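Local coordinates for putative histidine protein kinase (Rhodobacter sphaeroides, PDB 3KYJ), which probably relays sensory signals from chemoreceptors to the flagellar motors as a CheA-type histidine kinase, represented here by its helical phosphotransfer (Hpt) domain, at residues S64-R69 and R113-G118; T53-S58 and R69-E74; L96-T101 and E122-Q127; P46-V51 and D75-V80; D19-L24 and T101-L106. One frame throughout, in Å; residues are numbered along the deposited sequence. Where two conformers were deposited one is given.

Interaction 1. Residues S64-R69 and R113-G118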
# COMPACT_ATOMS: atom_id res chain seq x y z
N SER A 64 -1.83 6.47 -13.19
CA SER A 64 -2.42 5.21 -13.65
C SER A 64 -1.55 4.45 -14.67
O SER A 64 -1.59 3.22 -14.68
CB SER A 64 -3.82 5.45 -14.24
OG SER A 64 -4.75 5.96 -13.28
N VAL A 65 -0.77 5.14 -15.48
CA VAL A 65 0.08 4.43 -16.45
C VAL A 65 1.20 3.76 -15.66
O VAL A 65 1.45 2.58 -15.82
CB VAL A 65 0.63 5.34 -17.56
CG1 VAL A 65 1.70 4.60 -18.41
CG2 VAL A 65 -0.52 5.82 -18.47
N VAL A 66 1.86 4.50 -14.77
CA VAL A 66 2.89 3.88 -13.92
C VAL A 66 2.31 2.68 -13.14
O VAL A 66 2.89 1.58 -13.12
CB VAL A 66 3.54 4.89 -12.93
CG1 VAL A 66 4.48 4.16 -11.98
CG2 VAL A 66 4.31 5.98 -13.63
N GLU A 67 1.15 2.89 -12.53
CA GLU A 67 0.47 1.87 -11.76
C GLU A 67 0.26 0.61 -12.58
O GLU A 67 0.47 -0.48 -12.10
CB GLU A 67 -0.85 2.42 -11.24
CG GLU A 67 -1.61 1.45 -10.34
CD GLU A 67 -2.96 1.96 -9.92
OE1 GLU A 67 -3.30 3.12 -10.21
OE2 GLU A 67 -3.72 1.19 -9.32
N SER A 68 -0.16 0.77 -13.84
CA SER A 68 -0.50 -0.40 -14.66
C SER A 68 0.73 -1.28 -14.96
O SER A 68 0.59 -2.49 -15.10
CB SER A 68 -1.16 0.05 -15.97
OG SER A 68 -0.28 0.77 -16.83
N ARG A 69 1.91 -0.67 -15.06
CA ARG A 69 3.13 -1.47 -15.28
C ARG A 69 3.48 -2.25 -14.01
O ARG A 69 3.80 -3.45 -14.06
CB ARG A 69 4.31 -0.60 -15.69
CG ARG A 69 4.39 -0.28 -17.20
CD ARG A 69 3.17 0.48 -17.68
NE ARG A 69 3.30 0.89 -19.07
CZ ARG A 69 2.27 1.10 -19.89
NH1 ARG A 69 1.02 0.85 -19.53
NH2 ARG A 69 2.52 1.50 -21.13
N ARG A 113 5.89 15.82 -11.89
CA ARG A 113 4.71 15.71 -11.02
C ARG A 113 3.46 15.33 -11.82
O ARG A 113 2.36 15.82 -11.56
CB ARG A 113 4.51 16.99 -10.21
CG ARG A 113 5.70 17.36 -9.37
CD ARG A 113 5.40 18.51 -8.44
NE ARG A 113 6.52 18.76 -7.54
CZ ARG A 113 6.48 19.56 -6.49
NH1 ARG A 113 5.37 20.21 -6.19
NH2 ARG A 113 7.56 19.70 -5.74
N ALA A 114 3.65 14.43 -12.78
CA ALA A 114 2.56 13.94 -13.62
C ALA A 114 2.85 12.53 -14.10
O ALA A 114 3.98 12.07 -14.00
CB ALA A 114 2.34 14.86 -14.82
N ASP A 115 1.83 11.87 -14.62
CA ASP A 115 1.97 10.50 -15.14
C ASP A 115 2.83 10.52 -16.39
O ASP A 115 3.01 11.56 -17.04
CB ASP A 115 0.59 9.91 -15.40
CG ASP A 115 0.56 8.38 -15.38
OD1 ASP A 115 1.58 7.71 -15.11
OD2 ASP A 115 -0.55 7.87 -15.63
N VAL A 116 3.37 9.36 -16.74
CA VAL A 116 4.22 9.23 -17.91
C VAL A 116 3.37 8.90 -19.08
O VAL A 116 2.22 8.45 -18.92
CB VAL A 116 5.22 8.05 -17.78
CG1 VAL A 116 6.18 8.32 -16.67
CG2 VAL A 116 4.47 6.75 -17.54
N GLU A 117 3.92 9.17 -20.26
CA GLU A 117 3.41 8.62 -21.48
C GLU A 117 3.84 7.17 -21.60
O GLU A 117 5.05 6.81 -21.44
CB GLU A 117 3.90 9.39 -22.70
CG GLU A 117 3.35 10.81 -22.81
CD GLU A 117 1.84 10.85 -22.95
OE1 GLU A 117 1.26 9.91 -23.52
OE2 GLU A 117 1.23 11.85 -22.50
N GLY A 118 2.84 6.36 -21.90
CA GLY A 118 2.99 4.93 -21.93
C GLY A 118 3.79 4.36 -23.07
O GLY A 118 4.17 3.21 -23.01

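Interaction 2. Residues T53-S58 and R69-E74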
# COMPACT_ATOMS: atom_id res chain seq x y z
N THR A 53 4.32 -2.11 -3.00
CA THR A 53 4.53 -0.79 -2.46
C THR A 53 4.65 0.25 -3.59
O THR A 53 4.02 1.32 -3.56
CB THR A 53 5.81 -0.77 -1.61
OG1 THR A 53 5.55 -1.51 -0.42
CG2 THR A 53 6.22 0.67 -1.26
N PHE A 54 5.47 -0.06 -4.59
CA PHE A 54 5.64 0.86 -5.70
C PHE A 54 4.30 1.13 -6.41
O PHE A 54 3.96 2.27 -6.71
CB PHE A 54 6.70 0.33 -6.65
CG PHE A 54 7.12 1.34 -7.67
CD1 PHE A 54 8.16 2.20 -7.42
CD2 PHE A 54 6.44 1.44 -8.86
CE1 PHE A 54 8.53 3.15 -8.35
CE2 PHE A 54 6.79 2.40 -9.80
CZ PHE A 54 7.84 3.26 -9.54
N LYS A 55 3.53 0.07 -6.63
CA LYS A 55 2.21 0.19 -7.21
C LYS A 55 1.28 1.08 -6.37
O LYS A 55 0.63 1.98 -6.90
CB LYS A 55 1.60 -1.20 -7.36
CG LYS A 55 0.27 -1.20 -8.08
CD LYS A 55 -0.48 -2.55 -8.03
CE LYS A 55 -1.15 -2.74 -6.69
NZ LYS A 55 -2.09 -3.90 -6.69
N GLY A 56 1.19 0.81 -5.08
CA GLY A 56 0.34 1.61 -4.22
C GLY A 56 0.73 3.08 -4.16
O GLY A 56 -0.12 3.95 -4.10
N ASN A 57 2.03 3.34 -4.19
CA ASN A 57 2.54 4.71 -4.16
C ASN A 57 2.07 5.47 -5.41
O ASN A 57 1.65 6.62 -5.34
CB ASN A 57 4.08 4.71 -4.08
CG ASN A 57 4.63 4.30 -2.72
OD1 ASN A 57 3.88 3.95 -1.79
ND2 ASN A 57 5.94 4.33 -2.60
N SER A 58 2.16 4.82 -6.56
CA SER A 58 1.76 5.45 -7.80
C SER A 58 0.25 5.67 -7.81
O SER A 58 -0.24 6.68 -8.33
CB SER A 58 2.22 4.63 -9.00
OG SER A 58 1.52 3.40 -9.14
N ARG A 69 1.91 -0.67 -15.06
CA ARG A 69 3.13 -1.47 -15.28
C ARG A 69 3.48 -2.25 -14.01
O ARG A 69 3.80 -3.45 -14.06
CB ARG A 69 4.31 -0.60 -15.69
CG ARG A 69 4.39 -0.28 -17.20
CD ARG A 69 3.17 0.48 -17.68
NE ARG A 69 3.30 0.89 -19.07
CZ ARG A 69 2.27 1.10 -19.89
NH1 ARG A 69 1.02 0.85 -19.53
NH2 ARG A 69 2.52 1.50 -21.13
N ALA A 70 3.43 -1.58 -12.86
CA ALA A 70 3.70 -2.25 -11.59
C ALA A 70 2.66 -3.35 -11.35
O ALA A 70 2.99 -4.43 -10.84
CB ALA A 70 3.71 -1.23 -10.45
N HIS A 71 1.40 -3.10 -11.73
CA HIS A 71 0.35 -4.06 -11.49
C HIS A 71 0.61 -5.35 -12.26
O HIS A 71 0.42 -6.44 -11.74
CB HIS A 71 -1.04 -3.48 -11.81
CG HIS A 71 -2.15 -4.39 -11.41
ND1 HIS A 71 -3.03 -4.94 -12.32
CD2 HIS A 71 -2.46 -4.94 -10.21
CE1 HIS A 71 -3.88 -5.74 -11.68
NE2 HIS A 71 -3.56 -5.74 -10.40
N LEU A 72 1.01 -5.24 -13.52
CA LEU A 72 1.25 -6.45 -14.28
C LEU A 72 2.45 -7.21 -13.73
O LEU A 72 2.44 -8.45 -13.71
CB LEU A 72 1.43 -6.18 -15.76
CG LEU A 72 0.15 -6.03 -16.58
CD1 LEU A 72 0.46 -6.34 -18.04
CD2 LEU A 72 -1.00 -6.91 -16.11
N CYS A 73 3.48 -6.50 -13.27
CA CYS A 73 4.59 -7.16 -12.58
C CYS A 73 4.07 -7.95 -11.38
O CYS A 73 4.45 -9.10 -11.17
CB CYS A 73 5.64 -6.15 -12.12
SG CYS A 73 6.57 -5.37 -13.42
N GLU A 74 3.18 -7.34 -10.61
CA GLU A 74 2.65 -7.96 -9.40
C GLU A 74 1.86 -9.20 -9.74
O GLU A 74 1.96 -10.22 -9.04
CB GLU A 74 1.77 -6.96 -8.62
CG GLU A 74 1.36 -7.43 -7.24
CD GLU A 74 0.36 -6.49 -6.61
OE1 GLU A 74 0.79 -5.51 -5.98
OE2 GLU A 74 -0.85 -6.71 -6.77

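Interaction 3. Residues L96-T101 and E122-Q127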
# COMPACT_ATOMS: atom_id res chain seq x y z
N LEU A 96 13.71 -7.77 -14.20
CA LEU A 96 14.87 -6.89 -14.17
C LEU A 96 14.67 -5.74 -15.18
O LEU A 96 14.93 -4.58 -14.87
CB LEU A 96 16.18 -7.63 -14.46
CG LEU A 96 16.79 -8.27 -13.22
CD1 LEU A 96 17.93 -9.20 -13.63
CD2 LEU A 96 17.26 -7.20 -12.25
N PHE A 97 14.19 -6.06 -16.38
CA PHE A 97 13.84 -5.05 -17.38
C PHE A 97 12.76 -4.12 -16.81
O PHE A 97 12.85 -2.90 -16.92
CB PHE A 97 13.38 -5.77 -18.67
CG PHE A 97 12.94 -4.86 -19.79
CD1 PHE A 97 13.64 -3.72 -20.11
CD2 PHE A 97 11.81 -5.16 -20.51
CE1 PHE A 97 13.21 -2.88 -21.16
CE2 PHE A 97 11.39 -4.34 -21.55
CZ PHE A 97 12.08 -3.21 -21.85
N ALA A 98 11.76 -4.71 -16.17
CA ALA A 98 10.72 -3.90 -15.54
C ALA A 98 11.29 -2.96 -14.48
O ALA A 98 10.87 -1.82 -14.41
CB ALA A 98 9.63 -4.76 -14.96
N SER A 99 12.24 -3.43 -13.68
CA SER A 99 12.78 -2.59 -12.62
C SER A 99 13.49 -1.39 -13.23
O SER A 99 13.33 -0.27 -12.74
CB SER A 99 13.68 -3.39 -11.66
OG SER A 99 14.91 -3.75 -12.23
N ASP A 100 14.23 -1.60 -14.32
CA ASP A 100 14.91 -0.48 -14.97
C ASP A 100 13.91 0.51 -15.56
O ASP A 100 14.12 1.72 -15.51
CB ASP A 100 15.86 -0.98 -16.07
CG ASP A 100 17.13 -1.58 -15.51
OD1 ASP A 100 17.49 -1.29 -14.34
OD2 ASP A 100 17.78 -2.33 -16.27
N THR A 101 12.84 -0.03 -16.14
CA THR A 101 11.79 0.77 -16.75
C THR A 101 11.07 1.60 -15.68
O THR A 101 10.87 2.81 -15.84
CB THR A 101 10.79 -0.13 -17.49
OG1 THR A 101 11.46 -0.83 -18.55
CG2 THR A 101 9.64 0.72 -18.08
N GLU A 122 5.45 0.20 -23.76
CA GLU A 122 4.52 -0.74 -24.38
C GLU A 122 5.19 -2.11 -24.61
O GLU A 122 4.55 -3.15 -24.49
CB GLU A 122 4.00 -0.20 -25.72
CG GLU A 122 2.94 0.87 -25.58
CD GLU A 122 2.50 1.45 -26.92
OE1 GLU A 122 2.56 0.76 -27.95
OE2 GLU A 122 2.05 2.60 -26.90
N ALA A 123 6.48 -2.11 -24.93
CA ALA A 123 7.18 -3.38 -25.15
C ALA A 123 7.23 -4.22 -23.87
O ALA A 123 6.99 -5.43 -23.89
CB ALA A 123 8.60 -3.13 -25.65
N LEU A 124 7.50 -3.56 -22.75
CA LEU A 124 7.52 -4.25 -21.47
C LEU A 124 6.15 -4.84 -21.21
O LEU A 124 6.04 -5.97 -20.74
CB LEU A 124 7.89 -3.28 -20.36
CG LEU A 124 7.65 -3.83 -18.94
CD1 LEU A 124 8.54 -5.04 -18.64
CD2 LEU A 124 7.87 -2.73 -17.91
N MET A 125 5.09 -4.08 -21.49
CA MET A 125 3.76 -4.58 -21.23
C MET A 125 3.50 -5.84 -22.07
O MET A 125 2.95 -6.81 -21.59
CB MET A 125 2.69 -3.50 -21.49
CG MET A 125 2.75 -2.32 -20.49
SD MET A 125 2.35 -2.83 -18.81
CE MET A 125 0.56 -2.93 -18.93
N ASP A 126 3.88 -5.80 -23.34
CA ASP A 126 3.70 -6.99 -24.17
C ASP A 126 4.44 -8.20 -23.61
O ASP A 126 3.90 -9.31 -23.61
CB ASP A 126 4.17 -6.73 -25.60
CG ASP A 126 3.17 -5.95 -26.44
OD1 ASP A 126 1.99 -5.79 -26.04
OD2 ASP A 126 3.57 -5.53 -27.55
N GLN A 127 5.65 -7.99 -23.11
CA GLN A 127 6.47 -9.10 -22.58
C GLN A 127 5.83 -9.67 -21.33
O GLN A 127 5.76 -10.87 -21.13
CB GLN A 127 7.89 -8.62 -22.28
CG GLN A 127 8.71 -8.30 -23.51
CD GLN A 127 10.07 -7.73 -23.18
OE1 GLN A 127 10.66 -8.05 -22.14
NE2 GLN A 127 10.59 -6.88 -24.06

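Interaction 4. Residues P46-V51 and D75-V80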
# COMPACT_ATOMS: atom_id res chain seq x y z
N PRO A 46 9.85 -10.67 -0.53
CA PRO A 46 10.41 -9.32 -0.62
C PRO A 46 10.15 -8.68 -1.98
O PRO A 46 9.86 -7.49 -2.05
CB PRO A 46 11.90 -9.55 -0.38
CG PRO A 46 11.96 -10.78 0.52
CD PRO A 46 10.79 -11.63 0.09
N LEU A 47 10.25 -9.46 -3.04
CA LEU A 47 10.01 -8.95 -4.39
C LEU A 47 8.56 -8.49 -4.54
O LEU A 47 8.30 -7.37 -5.01
CB LEU A 47 10.37 -10.05 -5.39
CG LEU A 47 10.01 -9.75 -6.84
CD1 LEU A 47 10.74 -8.50 -7.36
CD2 LEU A 47 10.37 -10.95 -7.69
N PHE A 48 7.61 -9.32 -4.11
CA PHE A 48 6.21 -8.97 -4.17
C PHE A 48 5.95 -7.70 -3.38
O PHE A 48 5.28 -6.78 -3.87
CB PHE A 48 5.33 -10.10 -3.62
CG PHE A 48 3.85 -9.82 -3.77
CD1 PHE A 48 3.14 -10.32 -4.86
CD2 PHE A 48 3.19 -9.07 -2.83
CE1 PHE A 48 1.80 -10.07 -5.01
CE2 PHE A 48 1.83 -8.79 -3.00
CZ PHE A 48 1.14 -9.30 -4.09
N ARG A 49 6.45 -7.63 -2.15
CA ARG A 49 6.19 -6.47 -1.31
C ARG A 49 6.74 -5.18 -1.92
O ARG A 49 6.08 -4.13 -1.86
CB ARG A 49 6.75 -6.70 0.10
CG ARG A 49 5.94 -7.76 0.84
CD ARG A 49 6.34 -7.87 2.32
NE ARG A 49 7.68 -8.39 2.52
CZ ARG A 49 8.01 -9.68 2.60
NH1 ARG A 49 7.10 -10.63 2.46
NH2 ARG A 49 9.27 -10.01 2.80
N ALA A 50 7.92 -5.25 -2.53
CA ALA A 50 8.52 -4.07 -3.14
C ALA A 50 7.67 -3.55 -4.31
O ALA A 50 7.41 -2.35 -4.40
CB ALA A 50 9.91 -4.40 -3.61
N VAL A 51 7.23 -4.45 -5.16
CA VAL A 51 6.42 -4.08 -6.31
C VAL A 51 5.06 -3.58 -5.84
O VAL A 51 4.56 -2.57 -6.33
CB VAL A 51 6.28 -5.27 -7.28
CG1 VAL A 51 5.31 -4.91 -8.40
CG2 VAL A 51 7.65 -5.58 -7.87
N ASP A 75 1.10 -9.14 -10.84
CA ASP A 75 0.35 -10.31 -11.28
C ASP A 75 1.30 -11.48 -11.58
O ASP A 75 1.02 -12.63 -11.19
CB ASP A 75 -0.43 -10.01 -12.56
CG ASP A 75 -1.69 -9.19 -12.33
OD1 ASP A 75 -2.08 -8.93 -11.17
OD2 ASP A 75 -2.28 -8.80 -13.34
N LEU A 76 2.41 -11.21 -12.26
CA LEU A 76 3.35 -12.27 -12.64
C LEU A 76 3.99 -12.87 -11.39
O LEU A 76 4.09 -14.10 -11.23
CB LEU A 76 4.41 -11.73 -13.60
CG LEU A 76 5.48 -12.72 -14.05
CD1 LEU A 76 4.86 -13.99 -14.65
CD2 LEU A 76 6.39 -12.04 -15.05
N ILE A 77 4.43 -12.00 -10.48
CA ILE A 77 5.04 -12.48 -9.25
C ILE A 77 4.01 -13.27 -8.43
O ILE A 77 4.34 -14.28 -7.81
CB ILE A 77 5.57 -11.31 -8.40
CG1 ILE A 77 6.68 -10.58 -9.13
CG2 ILE A 77 6.04 -11.82 -7.04
CD1 ILE A 77 6.90 -9.14 -8.64
N GLY A 78 2.75 -12.83 -8.44
CA GLY A 78 1.68 -13.55 -7.77
C GLY A 78 1.45 -14.97 -8.30
O GLY A 78 1.06 -15.86 -7.53
N LEU A 79 1.68 -15.19 -9.59
CA LEU A 79 1.53 -16.54 -10.14
C LEU A 79 2.57 -17.48 -9.52
O LEU A 79 2.28 -18.65 -9.25
CB LEU A 79 1.74 -16.56 -11.65
CG LEU A 79 0.67 -15.90 -12.51
CD1 LEU A 79 1.15 -15.91 -13.95
CD2 LEU A 79 -0.65 -16.64 -12.37
N VAL A 80 3.78 -16.97 -9.33
CA VAL A 80 4.84 -17.73 -8.63
C VAL A 80 4.45 -17.98 -7.18
O VAL A 80 4.55 -19.10 -6.68
CB VAL A 80 6.20 -17.00 -8.68
CG1 VAL A 80 7.23 -17.75 -7.87
CG2 VAL A 80 6.68 -16.85 -10.11

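Interaction 5. Residues D19-L24 and T101-L106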
# COMPACT_ATOMS: atom_id res chain seq x y z
N ASP A 19 10.58 7.00 -1.27
CA ASP A 19 9.98 5.68 -0.99
C ASP A 19 10.02 4.82 -2.26
O ASP A 19 10.26 3.61 -2.19
CB ASP A 19 8.53 5.89 -0.51
CG ASP A 19 8.04 4.76 0.36
OD1 ASP A 19 8.30 4.79 1.58
OD2 ASP A 19 7.35 3.86 -0.15
N GLY A 20 9.83 5.43 -3.42
CA GLY A 20 9.89 4.69 -4.67
C GLY A 20 11.28 4.15 -4.94
O GLY A 20 11.42 3.01 -5.38
N ALA A 21 12.30 4.95 -4.64
CA ALA A 21 13.67 4.49 -4.84
C ALA A 21 13.99 3.32 -3.91
O ALA A 21 14.66 2.38 -4.33
CB ALA A 21 14.66 5.62 -4.62
N GLN A 22 13.54 3.38 -2.66
CA GLN A 22 13.74 2.26 -1.73
C GLN A 22 13.04 0.99 -2.23
O GLN A 22 13.61 -0.09 -2.19
CB GLN A 22 13.23 2.62 -0.33
CG GLN A 22 14.05 3.71 0.35
CD GLN A 22 15.50 3.29 0.59
OE1 GLN A 22 15.78 2.17 1.03
NE2 GLN A 22 16.42 4.20 0.31
N ALA A 23 11.82 1.13 -2.72
CA ALA A 23 11.10 -0.04 -3.20
C ALA A 23 11.80 -0.64 -4.42
O ALA A 23 11.96 -1.86 -4.52
CB ALA A 23 9.67 0.33 -3.52
N LEU A 24 12.21 0.21 -5.37
CA LEU A 24 12.89 -0.31 -6.55
C LEU A 24 14.26 -0.90 -6.20
O LEU A 24 14.69 -1.89 -6.81
CB LEU A 24 13.00 0.74 -7.67
CG LEU A 24 11.64 1.18 -8.24
CD1 LEU A 24 11.89 2.17 -9.35
CD2 LEU A 24 10.85 -0.02 -8.74
N THR A 101 12.84 -0.03 -16.14
CA THR A 101 11.79 0.77 -16.75
C THR A 101 11.07 1.60 -15.68
O THR A 101 10.87 2.81 -15.84
CB THR A 101 10.79 -0.13 -17.49
OG1 THR A 101 11.46 -0.83 -18.55
CG2 THR A 101 9.64 0.72 -18.08
N LEU A 102 10.69 0.95 -14.58
CA LEU A 102 10.07 1.64 -13.45
C LEU A 102 10.96 2.73 -12.86
O LEU A 102 10.47 3.79 -12.47
CB LEU A 102 9.65 0.64 -12.38
CG LEU A 102 8.51 -0.31 -12.79
CD1 LEU A 102 8.30 -1.40 -11.72
CD2 LEU A 102 7.17 0.38 -13.06
N ARG A 103 12.27 2.50 -12.83
CA ARG A 103 13.22 3.47 -12.29
C ARG A 103 13.24 4.73 -13.15
O ARG A 103 13.32 5.84 -12.63
CB ARG A 103 14.62 2.88 -12.20
CG ARG A 103 15.68 3.84 -11.65
CD ARG A 103 15.66 3.91 -10.14
NE ARG A 103 16.00 2.63 -9.53
CZ ARG A 103 16.19 2.44 -8.23
NH1 ARG A 103 16.07 3.46 -7.39
NH2 ARG A 103 16.50 1.23 -7.78
N ALA A 104 13.20 4.56 -14.47
CA ALA A 104 13.14 5.70 -15.37
C ALA A 104 11.80 6.43 -15.22
O ALA A 104 11.74 7.67 -15.26
CB ALA A 104 13.34 5.23 -16.81
N MET A 105 10.71 5.68 -15.05
CA MET A 105 9.41 6.31 -14.87
C MET A 105 9.35 7.09 -13.59
O MET A 105 8.76 8.17 -13.54
CB MET A 105 8.32 5.27 -14.80
CG MET A 105 8.08 4.58 -16.08
SD MET A 105 6.75 3.44 -15.80
CE MET A 105 6.44 2.93 -17.48
N LEU A 106 9.95 6.54 -12.54
CA LEU A 106 10.00 7.20 -11.25
C LEU A 106 10.75 8.52 -11.38
O LEU A 106 10.29 9.54 -10.88
CB LEU A 106 10.70 6.30 -10.22
CG LEU A 106 10.92 6.90 -8.82
CD1 LEU A 106 9.59 7.18 -8.16
CD2 LEU A 106 11.78 5.99 -7.95

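Interaction 1. Residues S64-R69 and R113-G118
V65, in the first turn of helix 64-82, meets the loop residue D115 with both its backbone and its side chain. From CB outward, the valine starts against the carboxylate, with CB 3.4 Å from D115 OD2. There it splits. CG2 stays beside the same oxygen, whereas CG1, anti to the backbone N (chi1 170°), reaches V116 CG2 at 3.6 Å. CG1 also lies near G118 CA, at 3.8 Å, and over the centre of one face of the R69 guanidinium. A short branched residue suits this spot because its two methyl groups fill the space between a carboxylate, a valine and an arginine. The D115 carboxylate receives two backbone amides through syn lone pairs. The bond from V65 N to OD2 is 2.7 Å and nearly straight, at 170°, and V66 N gives a longer one to OD1, 3.2 Å. At the far end R69 NH2 makes a weak bond to G118 O, while its NE has the stronger partner, S121 OG. First-turn amides of a helix lack acceptors in a preceding turn. An aspartate from a loop distant in sequence supplying them is characteristic of anion binding at a helix N terminus.

Interaction 2. Residues T53-S58 and R69-E74
E74 OE1 is held by two groups from helix 40-60: it is hydrogen-bonded to H52 ND1, its strongest partner, and takes a long, weak bond of 3.4 Å from K55 NZ. The better half of the lysine's salt bridge goes to the other oxygen, with K55 NZ 3.1 Å from E74 OE2. That nitrogen arrives on the syn side but 28° out of the carboxylate plane, and the two side chains cross at about a right angle. K55 gets there by leaving its helix with CG anti to the backbone N and then bending at chi3 (78°), which swings CE and NZ over to the glutamate. A long, flexible chain with a charged end suits this path. The H71 ring runs alongside it, pointing the same way, with CD2 3.8 Å from K55 CD and NZ near the edge of the ring. H52 is the predicted phosphorylation site, so E74 probably orients its imidazole, as the corresponding glutamate does in CheA phosphotransfer domains.

Beneath this polar layer the helices close in on a small residue. A70 CB lies 3.7 Å from K55 CB and 4.1 Å from F54 CD2, touching the phenylalanine at its ring edge. Alanine lets the axes come within 8.8 Å, with the helices running antiparallel at 152°. Inward from here, F54 continues to V66 of helix 64-82 and L102 of helix 89-112, while C73 reaches L95 and A98 of helix 89-112, and the far side of R69 and L72 is covered by M125 of helix 122-135.

Interaction 3. Residues L96-T101 and E122-Q127
L124 projects from helix 122-135 onto helix 89-112 and fits among F97, A98 and T101. Its CG is anti to the backbone N (chi1 168°), which carries both branches across the interface. One methyl group, CD1, lies 3.8 Å from F97 CD2 and equally close to A98 CB. The other, CD2, turns toward the threonine and comes 3.9 Å from T101 CG2. A leucine suits the place because its fork lets one branch serve each neighbour, and A98, with a single methyl group, leaves the fork space to enter.

F97 and L124 point in opposite directions and overlap alongside, so the ring extends along the leucine as far as L124 CB. The two helices run antiparallel, 152° apart, with axes 10.6 Å distant. Helix 89-112 is the last of the four-helix Hpt bundle, and helix 122-135 is a further helix laid against it. M125, next to L124, faces R69 and L72 of helix 64-82, so the added helix touches two members of the bundle.

T101 is held by its own helix. Its OG1 lies beside the backbone N and donates to F97 O at 3.0 Å, from above the carbonyl plane; the same carbonyl also accepts from T101 N. This rotation leaves CG2 for L124 and places OG1 over one face of the F97 ring. On the outer margin Q127 stretches its extended chain across the phenylalanine, the amide plane turned 18° from that of the ring. Q127 OE1 approaches F97 CD2 to 3.5 Å, and Q127 NE2 lies 3.7 Å from F97 CE2.

Interaction 4. Residues P46-V51 and D75-V80
I77 of helix 64-82 fills the gap to helix 40-60 by packing against L47, F48 and V51, the second and third helices of the Hpt four-helix bundle meeting through apolar side chains. The helices are antiparallel, at 155°, and their axes approach to 9.9 Å.

The tight part is at the tip of the isoleucine. CG1 lies beside the backbone N (chi1 -63°), and CD1 extends from it into the cleft between two residues one turn apart. There I77 CD1 is 3.6 Å from L47 CG and 3.7 Å from V51 CG2, while both methyl groups of L47 remain near the outer end of the isoleucine. Beta branching suits this position: one branch enters the buried cleft and the other, CG2, is left for the opposite side of the contact. L47 and V51 carry the apolar layer on to M27 of helix 10-35, and I77 itself touches L95 of helix 89-112, so this side belongs to the bundle core.

Packing is looser toward F48, which is partly exposed, unlike the buried L47 and V51. I77 CG2 sits in the ring plane at its edge, 3.9 Å from F48 CD1 and the same distance from F48 CB. Beyond it the edge of the ring comes near the main chain of G78. Further out the ring makes a cation-pi interaction with R81, which suits an aromatic residue at the border of the core. The approach to the glycine is wide, with F48 CD1 4.4 Å from G78 N.

Interaction 5. Residues D19-L24 and T101-L106
Segments 19-24 and 101-106 run almost exactly antiparallel, at 172°, with axes 10.5 Å apart and CA atoms nearest at G20 and L106, 7.0 Å, and at L24 and R103. They bring together the first and last helices of the four-helix Hpt bundle. At one end L106 meets backbone: its CD2 lies 3.5 Å from A21 N and 3.6 Å from G20 C. G20, having no side chain, makes room for the leucine, and the CB of A21 is turned aside, so the branch can rest directly on the main chain. One turn further along, L24 in turn reaches the main chain of the other helix. Chi1 (-65°) brings its fork to helix 89-112 and chi2 (-178°) divides the methyl groups, CD1 lying 3.5 Å from R103 CA and CD2 3.9 Å from L102 CB. L24 and L102 cross at about a right angle, and F54 of helix 40-60 covers both from the core. The outer margin belongs to R103, modelled in two conformers. In the one described here its chain bends back over L24 and its charged end makes a salt bridge with D25, a border role that suits arginine. In that conformer L24 CB sits over one guanidinium face, offset toward the rim and 3.5 Å from R103 NH2.

From the N terminus, helix 10-35 opens interaction 5 and helix 40-60 then opens interactions 4 and 2. Helix 64-82 opens interaction 1 before it closes interaction 2 and then interaction 4, so 2 lies within 4 and both lie within the long span of 5. Helix 89-112 opens interaction 3 and closes 5; the loop after it closes 1, and helix 122-135 closes 3. Interaction 1 therefore crosses the other four, and 3 also crosses 5 but follows 2 and 4. Interactions 2 and 4 pair helices 40-60 and 64-82, and 5 pairs 10-35 with 89-112, while 1 and 3 fasten the following loop and final helix. R69 is shared by 1 and 2, T101 by 3 and 5.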